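Local coordinates for protein regulator of nonsense transcripts 2 (Homo sapiens, PDB 4CEK) that acts as a factor of nonsense-mediated mRNA decay, with three helical MIF4G domains of which this is the second, at residues Lys215-Ile220 with Ala253-Glu258; Phe245-Ile250 with His289-Tyr294; Gln280-Lys285 with Met297-Tyr302. All coordinates share one frame; numbering follows the deposited sequence.

How the interactions relate
All three contacts lie in the helical MIF4G domain. Interaction 1 is nearest the middle of the chain, about 8 Å from its centre, and joins two roughly parallel helices through mostly apolar contacts, with the Arg218 guanidinium against the Thr255 methyl at its outer side. Interactions 2 and 3 lie about 23 Å from that centre and are partly buried. Interactions 1 and 2 share helix 247-266. Interactions 2 and 3 share helix 292-305 and touch through Phe245, Leu290, Lys285, Ile250 and Val298. Interaction 3 also meets interaction 1, where Leu257 packs on Met281. Polar and aromatic chemistry grows away from the middle: a stack of His247 and Tyr294 in interaction 2, a salt bridge and a Met-aromatic contact in interaction 3.

Interaction 1: residues Lys215-Ile220 with Ala253-Glu258; sequences KTVRFI and ACTLLE
Two roughly parallel helices of the all-helical MIF4G domain meet here, with Val217 and Arg218 of helix 210-225 facing Thr255 and Leu256 of helix 247-266. The intervening chain includes helix 231-243, so these are not the two arms of one hairpin. The axes approach to 8.5 Å and the crossing angle is -29°. Val217 fits closely against the backbone of the other helix. With CG1 roughly anti to the backbone N (chi1 153°), the methyl is aimed at Leu256, 3.3 Å from its amide N and 3.5 Å from its CB. Leu256 turns CD1 back beside Val217, and CD1 is 3.9 Å from Val217 O. Helix 185-203 covers Val217 through Phe198. The second half of the contact lies nearer the surface. Arg218 crosses Thr255 at about a right angle. Thr255 OG1 is turned to Glu251 O in its own helix, which leaves the methyl for Arg218. The opposite charges of Arg218 NH1 and Glu258 OE1 are 4.5 Å apart, too far for a salt bridge, and may attract weakly. Thr255 CG2 touches Arg218 CG at 3.5 Å and also sits over the centre of one guanidinium face, 3.7 Å above its plane.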
loop_
_atom_site.group_PDB
_atom_site.type_symbol
_atom_site.label_atom_id
_atom_site.label_comp_id
_atom_site.label_asym_id
_atom_site.label_seq_id
_atom_site.Cartn_x
_atom_site.Cartn_y
_atom_site.Cartn_z
ATOM N N LYS A 215 0.818 8.076 3.585
ATOM C CA LYS A 215 1.494 7.283 2.573
ATOM C C LYS A 215 1.460 5.798 2.963
ATOM O O LYS A 215 1.086 4.956 2.144
ATOM C CB LYS A 215 2.967 7.698 2.407
ATOM C CG LYS A 215 3.719 6.948 1.285
ATOM C CD LYS A 215 5.210 6.675 1.559
ATOM C CE LYS A 215 5.443 5.611 2.633
ATOM N NZ LYS A 215 5.766 4.209 2.187
ATOM N N THR A 216 1.858 5.472 4.195
ATOM C CA THR A 216 1.870 4.077 4.625
ATOM C C THR A 216 0.480 3.484 4.490
ATOM O O THR A 216 0.322 2.408 3.936
ATOM C CB THR A 216 2.335 3.910 6.081
ATOM O OG1 THR A 216 3.703 4.293 6.207
ATOM C CG2 THR A 216 2.197 2.485 6.523
ATOM N N VAL A 217 -0.526 4.194 5.002
ATOM C CA VAL A 217 -1.891 3.685 5.029
ATOM C C VAL A 217 -2.461 3.607 3.630
ATOM O O VAL A 217 -3.158 2.648 3.329
ATOM C CB VAL A 217 -2.806 4.519 5.972
ATOM C CG1 VAL A 217 -4.251 4.447 5.528
ATOM C CG2 VAL A 217 -2.682 4.036 7.405
ATOM N N ARG A 218 -2.145 4.559 2.754
ATOM C CA ARG A 218 -2.587 4.451 1.343
ATOM C C ARG A 218 -1.994 3.235 0.612
ATOM O O ARG A 218 -2.704 2.560 -0.142
ATOM C CB ARG A 218 -2.254 5.713 0.537
ATOM C CG ARG A 218 -3.113 6.923 0.895
ATOM C CD ARG A 218 -2.901 8.061 -0.084
ATOM N NE ARG A 218 -2.944 9.362 0.586
ATOM C CZ ARG A 218 -4.015 10.158 0.664
ATOM N NH1 ARG A 218 -5.179 9.802 0.113
ATOM N NH2 ARG A 218 -3.922 11.319 1.313
ATOM N N PHE A 219 -0.714 2.955 0.864
ATOM C CA PHE A 219 -0.022 1.810 0.244
ATOM C C PHE A 219 -0.687 0.521 0.698
ATOM O O PHE A 219 -1.062 -0.270 -0.119
ATOM C CB PHE A 219 1.482 1.823 0.590
ATOM C CG PHE A 219 2.394 1.249 -0.489
ATOM C CD1 PHE A 219 1.905 0.416 -1.521
ATOM C CD2 PHE A 219 3.771 1.562 -0.485
ATOM C CE1 PHE A 219 2.748 -0.095 -2.495
ATOM C CE2 PHE A 219 4.623 1.023 -1.458
ATOM C CZ PHE A 219 4.110 0.200 -2.465
ATOM N N ILE A 220 -0.985 0.386 1.986
ATOM C CA ILE A 220 -1.734 -0.773 2.462
ATOM C C ILE A 220 -3.102 -0.895 1.781
ATOM O O ILE A 220 -3.592 -2.021 1.437
ATOM C CB ILE A 220 -1.909 -0.737 3.999
ATOM C CG1 ILE A 220 -0.531 -0.939 4.657
ATOM C CG2 ILE A 220 -2.899 -1.800 4.415
ATOM C CD1 ILE A 220 -0.406 -0.716 6.166
ATOM N N ALA A 253 -7.264 6.348 9.741
ATOM C CA ALA A 253 -8.487 5.572 9.494
ATOM C C ALA A 253 -9.267 6.023 8.261
ATOM O O ALA A 253 -9.771 5.176 7.502
ATOM C CB ALA A 253 -9.421 5.655 10.689
ATOM N N CYS A 254 -9.417 7.339 8.118
ATOM C CA CYS A 254 -10.242 7.949 7.080
ATOM C C CYS A 254 -9.527 7.857 5.765
ATOM O O CYS A 254 -10.160 7.563 4.734
ATOM C CB CYS A 254 -10.627 9.436 7.418
ATOM S SG CYS A 254 -11.782 9.585 8.851
ATOM N N THR A 255 -8.212 8.091 5.778
ATOM C CA THR A 255 -7.362 7.765 4.601
ATOM C C THR A 255 -7.483 6.288 4.186
ATOM O O THR A 255 -7.706 5.977 3.002
ATOM C CB THR A 255 -5.910 8.069 4.852
ATOM O OG1 THR A 255 -5.799 9.388 5.400
ATOM C CG2 THR A 255 -5.119 7.958 3.535
ATOM N N LEU A 256 -7.397 5.379 5.157
ATOM C CA LEU A 256 -7.512 3.959 4.831
ATOM C C LEU A 256 -8.830 3.707 4.147
ATOM O O LEU A 256 -8.869 3.044 3.097
ATOM C CB LEU A 256 -7.387 3.060 6.087
ATOM C CG LEU A 256 -7.409 1.529 5.913
ATOM C CD1 LEU A 256 -6.310 1.120 4.930
ATOM C CD2 LEU A 256 -7.188 0.851 7.248
ATOM N N LEU A 257 -9.919 4.221 4.723
ATOM C CA LEU A 257 -11.270 3.949 4.155
ATOM C C LEU A 257 -11.523 4.616 2.780
ATOM O O LEU A 257 -12.199 4.057 1.931
ATOM C CB LEU A 257 -12.373 4.319 5.156
ATOM C CG LEU A 257 -12.432 3.509 6.453
ATOM C CD1 LEU A 257 -13.221 4.230 7.580
ATOM C CD2 LEU A 257 -13.029 2.171 6.096
ATOM N N GLU A 258 -10.948 5.783 2.547
ATOM C CA GLU A 258 -10.991 6.392 1.222
ATOM C C GLU A 258 -10.269 5.535 0.164
ATOM O O GLU A 258 -10.664 5.504 -0.999
ATOM C CB GLU A 258 -10.321 7.755 1.221
ATOM C CG GLU A 258 -11.070 8.930 1.841
ATOM C CD GLU A 258 -10.215 10.201 1.766
ATOM O OE1 GLU A 258 -9.571 10.405 0.699
ATOM O OE2 GLU A 258 -10.141 10.966 2.764
#

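Interaction 2: residues Phe245-Ile250 with His289-Tyr294; sequences FSHHHI and HLDARY
Tyr294 OH rests on His247 CB at 3.3 Å and is gripped by two polar groups. Glu251 OE2, one turn of helix beyond His247, makes a hydrogen bond with it. Arg293 NH1 gives it a weak one of 3.0 Å, bent to 147° at the hydrogen. These bonds should limit how far the phenol can swing. The Tyr294 ring lies over one face of the His247 imidazole in a face-to-face stack. The ring centroids are 4.0 Å apart and the planes are 28° from parallel. Tyr294 CE1 also comes within 3.2 Å of His247 O. The contact joins the N-terminal ends of two helices of the MIF4G domain. Ser246 is the N-cap residue of helix 247-266 and Asp291 that of helix 292-305, while a Schellman motif at His289 ends the helix before it. With CG placed between its backbone N and carbonyl carbon (chi1 63°), Asp291 brings OD2 to 2.9 Å from His247 NE2. The carboxylate is turned steeply against the imidazole plane. Apolar groups fill the other half of the contact. Ile250 CD1 and Leu290 CD2 meet tip to tip at 3.8 Å. Ile250 CG2 lies at the edge of the Tyr294 ring, 3.7 Å from Tyr294 CD1. Ile250 CG1 covers one face of the Phe245 ring, which also packs on Met281 and Val298.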
loop_
_atom_site.group_PDB
_atom_site.type_symbol
_atom_site.label_atom_id
_atom_site.label_comp_id
_atom_site.label_asym_id
_atom_site.label_seq_id
_atom_site.Cartn_x
_atom_site.Cartn_y
_atom_site.Cartn_z
ATOM N N PHE A 245 -9.111 6.107 19.489
ATOM C CA PHE A 245 -9.659 6.968 18.445
ATOM C C PHE A 245 -9.340 8.449 18.668
ATOM O O PHE A 245 -10.205 9.248 19.007
ATOM C CB PHE A 245 -11.172 6.723 18.357
ATOM C CG PHE A 245 -11.752 6.928 16.992
ATOM C CD1 PHE A 245 -11.160 6.362 15.869
ATOM C CD2 PHE A 245 -12.921 7.655 16.832
ATOM C CE1 PHE A 245 -11.712 6.538 14.615
ATOM C CE2 PHE A 245 -13.481 7.821 15.585
ATOM C CZ PHE A 245 -12.879 7.262 14.476
ATOM N N SER A 246 -8.085 8.793 18.411
ATOM C CA SER A 246 -7.497 10.073 18.695
ATOM C C SER A 246 -7.186 10.772 17.385
ATOM O O SER A 246 -7.434 10.227 16.326
ATOM C CB SER A 246 -6.174 9.818 19.394
ATOM O OG SER A 246 -5.218 9.402 18.417
ATOM N N HIS A 247 -6.569 11.943 17.439
ATOM C CA HIS A 247 -6.440 12.748 16.255
ATOM C C HIS A 247 -5.713 12.099 15.105
ATOM O O HIS A 247 -6.260 12.054 14.003
ATOM C CB HIS A 247 -5.863 14.122 16.593
ATOM C CG HIS A 247 -6.873 15.069 17.236
ATOM N ND1 HIS A 247 -8.026 14.630 17.818
ATOM C CD2 HIS A 247 -6.849 16.456 17.409
ATOM C CE1 HIS A 247 -8.703 15.683 18.318
ATOM N NE2 HIS A 247 -7.982 16.802 18.067
ATOM N N HIS A 248 -4.494 11.599 15.306
ATOM C CA HIS A 248 -3.769 10.991 14.180
ATOM C C HIS A 248 -4.413 9.684 13.742
ATOM O O HIS A 248 -4.478 9.402 12.565
ATOM C CB HIS A 248 -2.258 10.888 14.441
ATOM C CG HIS A 248 -1.477 12.162 14.070
ATOM N ND1 HIS A 248 -0.129 12.183 13.916
ATOM C CD2 HIS A 248 -1.915 13.473 13.803
ATOM C CE1 HIS A 248 0.274 13.436 13.594
ATOM N NE2 HIS A 248 -0.817 14.218 13.514
ATOM N N HIS A 249 -4.979 8.924 14.658
ATOM C CA HIS A 249 -5.581 7.660 14.304
ATOM C C HIS A 249 -6.853 7.771 13.502
ATOM O O HIS A 249 -7.181 6.841 12.723
ATOM C CB HIS A 249 -5.845 6.817 15.537
ATOM C CG HIS A 249 -4.599 6.458 16.290
ATOM N ND1 HIS A 249 -4.624 5.748 17.442
ATOM C CD2 HIS A 249 -3.256 6.743 16.024
ATOM C CE1 HIS A 249 -3.364 5.595 17.896
ATOM N NE2 HIS A 249 -2.525 6.203 17.019
ATOM N N ILE A 250 -7.598 8.859 13.728
ATOM C CA ILE A 250 -8.846 9.150 13.026
ATOM C C ILE A 250 -8.482 9.447 11.584
ATOM O O ILE A 250 -9.138 8.912 10.689
ATOM C CB ILE A 250 -9.632 10.365 13.626
ATOM C CG1 ILE A 250 -10.265 10.049 14.996
ATOM C CG2 ILE A 250 -10.768 10.767 12.718
ATOM C CD1 ILE A 250 -10.601 11.298 15.820
ATOM N N HIS A 289 -17.156 13.025 21.914
ATOM C CA HIS A 289 -16.927 14.464 21.678
ATOM C C HIS A 289 -15.573 14.827 21.097
ATOM O O HIS A 289 -14.702 15.423 21.757
ATOM C CB HIS A 289 -17.281 15.288 22.927
ATOM C CG HIS A 289 -18.720 15.762 22.935
ATOM N ND1 HIS A 289 -19.067 17.034 22.648
ATOM C CD2 HIS A 289 -19.913 15.067 23.153
ATOM C CE1 HIS A 289 -20.409 17.157 22.706
ATOM N NE2 HIS A 289 -20.926 15.952 23.012
ATOM N N LEU A 290 -15.415 14.446 19.830
ATOM C CA LEU A 290 -14.292 14.867 19.009
ATOM C C LEU A 290 -14.561 16.312 18.643
ATOM O O LEU A 290 -15.736 16.732 18.594
ATOM C CB LEU A 290 -14.208 14.054 17.709
ATOM C CG LEU A 290 -14.386 12.538 17.748
ATOM C CD1 LEU A 290 -14.528 11.982 16.343
ATOM C CD2 LEU A 290 -13.196 11.908 18.459
ATOM N N ASP A 291 -13.504 17.075 18.372
ATOM C CA ASP A 291 -13.732 18.418 17.866
ATOM C C ASP A 291 -14.276 18.353 16.439
ATOM O O ASP A 291 -14.078 17.368 15.745
ATOM C CB ASP A 291 -12.504 19.327 18.001
ATOM C CG ASP A 291 -11.341 18.863 17.206
ATOM O OD1 ASP A 291 -11.238 19.270 16.027
ATOM O OD2 ASP A 291 -10.515 18.133 17.793
ATOM N N ALA A 292 -14.997 19.401 16.057
ATOM C CA ALA A 292 -15.765 19.488 14.808
ATOM C C ALA A 292 -15.046 18.970 13.561
ATOM O O ALA A 292 -15.664 18.334 12.715
ATOM C CB ALA A 292 -16.169 20.946 14.571
ATOM N N ARG A 293 -13.760 19.268 13.438
ATOM C CA ARG A 293 -13.004 18.901 12.236
ATOM C C ARG A 293 -12.966 17.374 12.020
ATOM O O ARG A 293 -13.004 16.887 10.897
ATOM C CB ARG A 293 -11.589 19.504 12.284
ATOM C CG ARG A 293 -10.707 19.024 11.137
ATOM C CD ARG A 293 -9.434 19.851 10.924
ATOM N NE ARG A 293 -8.381 19.025 10.301
ATOM C CZ ARG A 293 -7.495 18.271 10.965
ATOM N NH1 ARG A 293 -7.487 18.230 12.302
ATOM N NH2 ARG A 293 -6.608 17.548 10.286
ATOM N N TYR A 294 -12.923 16.624 13.107
ATOM C CA TYR A 294 -12.803 15.183 13.014
ATOM C C TYR A 294 -14.171 14.551 12.977
ATOM O O TYR A 294 -14.338 13.450 12.461
ATOM C CB TYR A 294 -11.985 14.634 14.196
ATOM C CG TYR A 294 -10.522 14.986 14.131
ATOM C CD1 TYR A 294 -9.630 14.171 13.471
ATOM C CD2 TYR A 294 -10.039 16.144 14.701
ATOM C CE1 TYR A 294 -8.285 14.479 13.390
ATOM C CE2 TYR A 294 -8.697 16.477 14.614
ATOM C CZ TYR A 294 -7.819 15.620 13.970
ATOM O OH TYR A 294 -6.471 15.917 13.888
#

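Interaction 3: residues Gln280-Lys285 with Met297-Tyr302; sequences QMMRKK and MVENAY
Met282, Val298 and Glu299 carry most of this contact, in which helix 268-287 and the following helix 292-305 run antiparallel as an alpha-helical hairpin. The axes come within 9.7 Å and make an angle of 157°. Met282 lies across one face of the Tyr302 ring. Chi1 (-75°) puts CG over the ring, and the bend at chi2 (-67°) keeps SD above the same face. CG makes a CH-pi contact 3.6 Å from the Tyr302 centroid, and SD makes a Met-aromatic contact 4.2 Å from the same centroid. Tyr302 OH is hydrogen-bonded to Glu279 OE2, one turn before Met282. Val298 points into the hairpin. Its CG1 touches Met281 CE at 3.8 Å and Met281 O at 3.7 Å. Behind this pair, helix 247-266 closes the packing with Ile250 on Val298 and Leu257 on Met281. Glu299 runs extended to Lys285, crossing it at about a right angle. Lys285 NZ gives a hydrogen bond of 2.7 Å to Glu299 OE2, on the anti lone pair, as part of a salt bridge. The hairpin thus buries Met281 and Val298 on its inner side. Its partly exposed side holds the Met282-Tyr302 contact and a charge pair that probably favours the ionised forms of both residues.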
loop_
_atom_site.group_PDB
_atom_site.type_symbol
_atom_site.label_atom_id
_atom_site.label_comp_id
_atom_site.label_asym_id
_atom_site.label_seq_id
_atom_site.Cartn_x
_atom_site.Cartn_y
_atom_site.Cartn_z
ATOM N N GLN A 280 -19.533 1.764 14.277
ATOM C CA GLN A 280 -18.837 2.137 15.526
ATOM C C GLN A 280 -18.119 3.475 15.442
ATOM O O GLN A 280 -17.976 4.169 16.455
ATOM C CB GLN A 280 -17.801 1.105 15.942
ATOM C CG GLN A 280 -18.367 -0.227 16.396
ATOM C CD GLN A 280 -17.257 -1.240 16.672
ATOM O OE1 GLN A 280 -16.102 -0.860 16.926
ATOM N NE2 GLN A 280 -17.599 -2.527 16.612
ATOM N N MET A 281 -17.610 3.827 14.260
ATOM C CA MET A 281 -16.971 5.151 14.079
ATOM C C MET A 281 -17.991 6.264 14.184
ATOM O O MET A 281 -17.715 7.254 14.809
ATOM C CB MET A 281 -16.313 5.286 12.740
ATOM C CG MET A 281 -15.138 4.390 12.528
ATOM S SD MET A 281 -14.486 4.550 10.837
ATOM C CE MET A 281 -14.066 6.287 10.699
ATOM N N MET A 282 -19.152 6.085 13.551
ATOM C CA MET A 282 -20.243 7.052 13.616
ATOM C C MET A 282 -20.787 7.180 15.035
ATOM O O MET A 282 -20.902 8.294 15.556
ATOM C CB MET A 282 -21.351 6.682 12.649
ATOM C CG MET A 282 -20.963 6.989 11.213
ATOM S SD MET A 282 -20.774 8.739 10.764
ATOM C CE MET A 282 -22.436 8.996 10.130
ATOM N N ARG A 283 -21.050 6.050 15.685
ATOM C CA ARG A 283 -21.415 6.088 17.107
ATOM C C ARG A 283 -20.389 6.854 17.954
ATOM O O ARG A 283 -20.772 7.604 18.846
ATOM C CB ARG A 283 -21.660 4.677 17.661
ATOM C CG ARG A 283 -22.951 4.045 17.145
ATOM C CD ARG A 283 -23.196 2.667 17.760
ATOM N NE ARG A 283 -24.619 2.298 17.800
ATOM C CZ ARG A 283 -25.308 1.746 16.792
ATOM N NH1 ARG A 283 -24.732 1.498 15.615
ATOM N NH2 ARG A 283 -26.598 1.442 16.960
ATOM N N LYS A 284 -19.102 6.704 17.647
ATOM C CA LYS A 284 -18.022 7.334 18.429
ATOM C C LYS A 284 -17.848 8.823 18.209
ATOM O O LYS A 284 -17.367 9.481 19.094
ATOM C CB LYS A 284 -16.667 6.699 18.087
ATOM C CG LYS A 284 -16.318 5.400 18.800
ATOM C CD LYS A 284 -14.851 5.031 18.547
ATOM C CE LYS A 284 -14.544 3.594 18.932
ATOM N NZ LYS A 284 -14.595 3.377 20.408
ATOM N N LYS A 285 -18.137 9.358 17.016
ATOM C CA LYS A 285 -18.006 10.823 16.803
ATOM C C LYS A 285 -18.913 11.628 17.758
ATOM O O LYS A 285 -18.432 12.558 18.399
ATOM C CB LYS A 285 -18.228 11.248 15.330
ATOM C CG LYS A 285 -19.520 10.756 14.703
ATOM C CD LYS A 285 -20.294 11.808 13.946
ATOM C CE LYS A 285 -21.689 11.293 13.627
ATOM N NZ LYS A 285 -22.531 12.345 12.997
ATOM N N MET A 297 -14.695 14.825 9.209
ATOM C CA MET A 297 -13.827 13.748 8.634
ATOM C C MET A 297 -14.426 12.338 8.726
ATOM O O MET A 297 -14.601 11.673 7.723
ATOM C CB MET A 297 -12.451 13.751 9.300
ATOM C CG MET A 297 -11.300 13.229 8.437
ATOM S SD MET A 297 -9.711 13.289 9.318
ATOM C CE MET A 297 -9.372 15.057 9.304
ATOM N N VAL A 298 -14.795 11.890 9.912
ATOM C CA VAL A 298 -15.417 10.583 10.065
ATOM C C VAL A 298 -16.705 10.452 9.215
ATOM O O VAL A 298 -16.899 9.449 8.507
ATOM C CB VAL A 298 -15.746 10.317 11.565
ATOM C CG1 VAL A 298 -16.552 9.018 11.733
ATOM C CG2 VAL A 298 -14.458 10.293 12.434
ATOM N N GLU A 299 -17.585 11.458 9.278
ATOM C CA GLU A 299 -18.802 11.478 8.435
ATOM C C GLU A 299 -18.502 11.299 6.956
ATOM O O GLU A 299 -19.102 10.466 6.288
ATOM C CB GLU A 299 -19.582 12.787 8.652
ATOM C CG GLU A 299 -20.224 12.811 10.025
ATOM C CD GLU A 299 -20.688 14.171 10.480
ATOM O OE1 GLU A 299 -20.452 15.169 9.809
ATOM O OE2 GLU A 299 -21.321 14.236 11.542
ATOM N N ASN A 300 -17.552 12.067 6.457
ATOM C CA ASN A 300 -17.204 11.990 5.050
ATOM C C ASN A 300 -16.674 10.606 4.616
ATOM O O ASN A 300 -17.124 10.076 3.596
ATOM C CB ASN A 300 -16.260 13.119 4.699
ATOM C CG ASN A 300 -16.965 14.458 4.678
ATOM O OD1 ASN A 300 -18.216 14.519 4.725
ATOM N ND2 ASN A 300 -16.183 15.547 4.639
ATOM N N ALA A 301 -15.823 9.986 5.444
ATOM C CA ALA A 301 -15.345 8.632 5.161
ATOM C C ALA A 301 -16.483 7.652 5.206
ATOM O O ALA A 301 -16.560 6.751 4.358
ATOM C CB ALA A 301 -14.240 8.200 6.125
ATOM N N TYR A 302 -17.364 7.797 6.189
ATOM C CA TYR A 302 -18.546 6.936 6.277
ATOM C C TYR A 302 -19.431 6.950 5.003
ATOM O O TYR A 302 -19.757 5.869 4.421
ATOM C CB TYR A 302 -19.349 7.291 7.519
ATOM C CG TYR A 302 -20.653 6.500 7.714
ATOM C CD1 TYR A 302 -21.865 6.931 7.161
ATOM C CD2 TYR A 302 -20.671 5.352 8.473
ATOM C CE1 TYR A 302 -23.042 6.227 7.362
ATOM C CE2 TYR A 302 -21.836 4.646 8.683
ATOM C CZ TYR A 302 -23.018 5.085 8.142
ATOM O OH TYR A 302 -24.126 4.324 8.363
#